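Local structure of nucleotidyltransferase-like protein (3C18) at residues L41-T46 against V88-E93. The protein is of unknown function but belongs to a nucleotidyltransferase-like family and may transfer a nucleotidyl group to a substrate. Numbering follows the deposited sequence.
Sequences LLLVIT and VHWVSE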
loop_
_atom_site.group_PDB
_atom_site.type_symbol
_atom_site.label_atom_id
_atom_site.label_comp_id
_atom_site.label_asym_id
_atom_site.label_seq_id
_atom_site.Cartn_x
_atom_site.Cartn_y
_atom_site.Cartn_z
ATOM N N LEU A 41 -25.607 2.783 4.981
ATOM C CA LEU A 41 -24.293 3.041 5.565
ATOM C C LEU A 41 -24.324 4.446 6.143
ATOM O O LEU A 41 -24.737 5.400 5.510
ATOM C CB LEU A 41 -23.171 2.890 4.538
ATOM C CG LEU A 41 -21.742 2.924 5.132
ATOM C CD1 LEU A 41 -20.848 1.921 4.497
ATOM C CD2 LEU A 41 -21.114 4.290 5.079
ATOM N N LEU A 42 -23.942 4.539 7.393
ATOM C CA LEU A 42 -23.844 5.813 8.056
ATOM C C LEU A 42 -22.381 6.139 8.229
ATOM O O LEU A 42 -21.606 5.325 8.690
ATOM C CB LEU A 42 -24.493 5.755 9.439
ATOM C CG LEU A 42 -26.005 5.705 9.554
ATOM C CD1 LEU A 42 -26.397 5.428 11.005
ATOM C CD2 LEU A 42 -26.628 7.002 9.048
ATOM N N LEU A 43 -22.029 7.358 7.868
ATOM C CA LEU A 43 -20.674 7.860 8.014
ATOM C C LEU A 43 -20.676 8.983 9.001
ATOM O O LEU A 43 -21.273 10.037 8.778
ATOM C CB LEU A 43 -20.104 8.334 6.668
ATOM C CG LEU A 43 -18.759 9.069 6.746
ATOM C CD1 LEU A 43 -17.616 8.082 7.093
ATOM C CD2 LEU A 43 -18.482 9.814 5.433
ATOM N N VAL A 44 -20.019 8.725 10.116
ATOM C CA VAL A 44 -19.935 9.680 11.221
ATOM C C VAL A 44 -18.537 10.253 11.254
ATOM O O VAL A 44 -17.578 9.523 11.411
ATOM C CB VAL A 44 -20.246 8.976 12.599
ATOM C CG1 VAL A 44 -20.207 9.957 13.731
ATOM C CG2 VAL A 44 -21.632 8.259 12.546
ATOM N N ILE A 45 -18.426 11.570 11.055
ATOM C CA ILE A 45 -17.132 12.256 11.145
ATOM C C ILE A 45 -17.028 12.946 12.495
ATOM O O ILE A 45 -17.907 13.706 12.913
ATOM C CB ILE A 45 -16.864 13.234 10.019
ATOM C CG1 ILE A 45 -17.000 12.526 8.664
ATOM C CG2 ILE A 45 -15.392 13.751 10.125
ATOM C CD1 ILE A 45 -18.434 12.460 8.144
ATOM N N THR A 46 -15.910 12.672 13.147
ATOM C CA THR A 46 -15.703 13.037 14.524
ATOM C C THR A 46 -14.278 13.498 14.835
ATOM O O THR A 46 -13.317 13.132 14.147
ATOM C CB THR A 46 -16.038 11.785 15.393
ATOM O OG1 THR A 46 -16.030 12.127 16.770
ATOM C CG2 THR A 46 -15.070 10.693 15.152
ATOM N N VAL A 88 -15.218 9.271 -1.073
ATOM C CA VAL A 88 -15.528 10.427 -1.922
ATOM C C VAL A 88 -16.995 10.330 -2.302
ATOM O O VAL A 88 -17.741 11.296 -2.205
ATOM C CB VAL A 88 -14.650 10.522 -3.202
ATOM C CG1 VAL A 88 -15.219 11.553 -4.169
ATOM C CG2 VAL A 88 -13.215 10.850 -2.847
ATOM N N HIS A 89 -17.393 9.120 -2.664
ATOM C CA HIS A 89 -18.762 8.824 -3.103
ATOM C C HIS A 89 -19.740 9.061 -1.977
ATOM O O HIS A 89 -20.812 9.635 -2.170
ATOM C CB HIS A 89 -18.893 7.359 -3.553
ATOM C CG HIS A 89 -20.207 7.033 -4.187
ATOM N ND1 HIS A 89 -20.308 6.469 -5.439
ATOM C CD2 HIS A 89 -21.480 7.218 -3.757
ATOM C CE1 HIS A 89 -21.585 6.316 -5.754
ATOM N NE2 HIS A 89 -22.318 6.763 -4.750
ATOM N N TRP A 90 -19.352 8.626 -0.783
ATOM C CA TRP A 90 -20.215 8.762 0.364
ATOM C C TRP A 90 -20.509 10.228 0.646
ATOM O O TRP A 90 -21.648 10.609 0.908
ATOM C CB TRP A 90 -19.602 8.160 1.635
ATOM C CG TRP A 90 -19.514 6.684 1.636
ATOM C CD1 TRP A 90 -20.243 5.828 0.873
ATOM C CD2 TRP A 90 -18.695 5.875 2.479
ATOM N NE1 TRP A 90 -19.915 4.547 1.156
ATOM C CE2 TRP A 90 -18.955 4.539 2.139
ATOM C CE3 TRP A 90 -17.760 6.150 3.477
ATOM C CZ2 TRP A 90 -18.315 3.463 2.769
ATOM C CZ3 TRP A 90 -17.108 5.079 4.089
ATOM C CH2 TRP A 90 -17.405 3.756 3.746
ATOM N N VAL A 91 -19.459 11.029 0.657
ATOM C CA VAL A 91 -19.599 12.427 1.055
ATOM C C VAL A 91 -20.346 13.156 -0.029
ATOM O O VAL A 91 -21.140 14.029 0.257
ATOM C CB VAL A 91 -18.262 13.137 1.280
ATOM C CG1 VAL A 91 -18.493 14.633 1.477
ATOM C CG2 VAL A 91 -17.495 12.513 2.490
ATOM N N SER A 92 -20.131 12.758 -1.276
ATOM C CA SER A 92 -20.694 13.532 -2.375
ATOM C C SER A 92 -22.142 13.169 -2.694
ATOM O O SER A 92 -22.968 14.058 -2.914
ATOM C CB SER A 92 -19.820 13.427 -3.626
ATOM O OG SER A 92 -20.211 12.325 -4.421
ATOM N N GLU A 93 -22.457 11.880 -2.695
ATOM C CA GLU A 93 -23.811 11.448 -3.021
ATOM C C GLU A 93 -24.651 11.265 -1.762
ATOM O O GLU A 93 -25.869 11.161 -1.813
ATOM C CB GLU A 93 -23.789 10.139 -3.809
ATOM C CG GLU A 93 -22.978 10.213 -5.104
ATOM C CD GLU A 93 -23.439 11.328 -6.027
ATOM O OE1 GLU A 93 -24.619 11.331 -6.421
ATOM O OE2 GLU A 93 -22.613 12.198 -6.369
#
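Leu41 lays one methyl squarely on the indole of Trp90, a worked example of how a strand and a helix can meet without any hydrogen bond between them. Leu41 CD2 sits 3.7 Å from the centroid of the Trp90 six-membered ring, only 13° off the ring normal, which makes this a CH-pi contact over the face. The other methyl of the fork, Leu41 CD1, is on the same side of the ring plane but lies beyond the rim, and comes to 3.4 Å from Trp90 CZ2. On the helix, Trp90 carries CG beside the backbone N and anti to the carbonyl carbon (chi1 -70°), a setting that directs the ring across to the strand.

Leu43, two residues further along the same strand face, meets the indole at another point. Leu43 CD1 approaches obliquely, 4.1 Å from Trp90 CE3, while Leu43 CD2 lies 4.1 Å from Val91 CG2. The leucine thus fills the angle between the ring and the next residue of the helix, its side chain running at about a right angle to that of Trp90.

Trp90 is buried, but its NE1 is hydrogen-bonded to Leu34 O. His68 of strand 63-71 adds an edge-to-face ring contact, so the tryptophan is bounded by more than the two leucines.

The segment axes pass 10.0 Å apart at 92°, so segment 88-93 runs nearly perpendicular to segment 41-46. Leu107 of helix 103-110 also touches Val91, extending the apolar layer. This is helix-on-sheet packing in the hydrophobic core of the alpha+beta nucleotidyltransferase-like domain, whose mixed sheet contains strand 40-46.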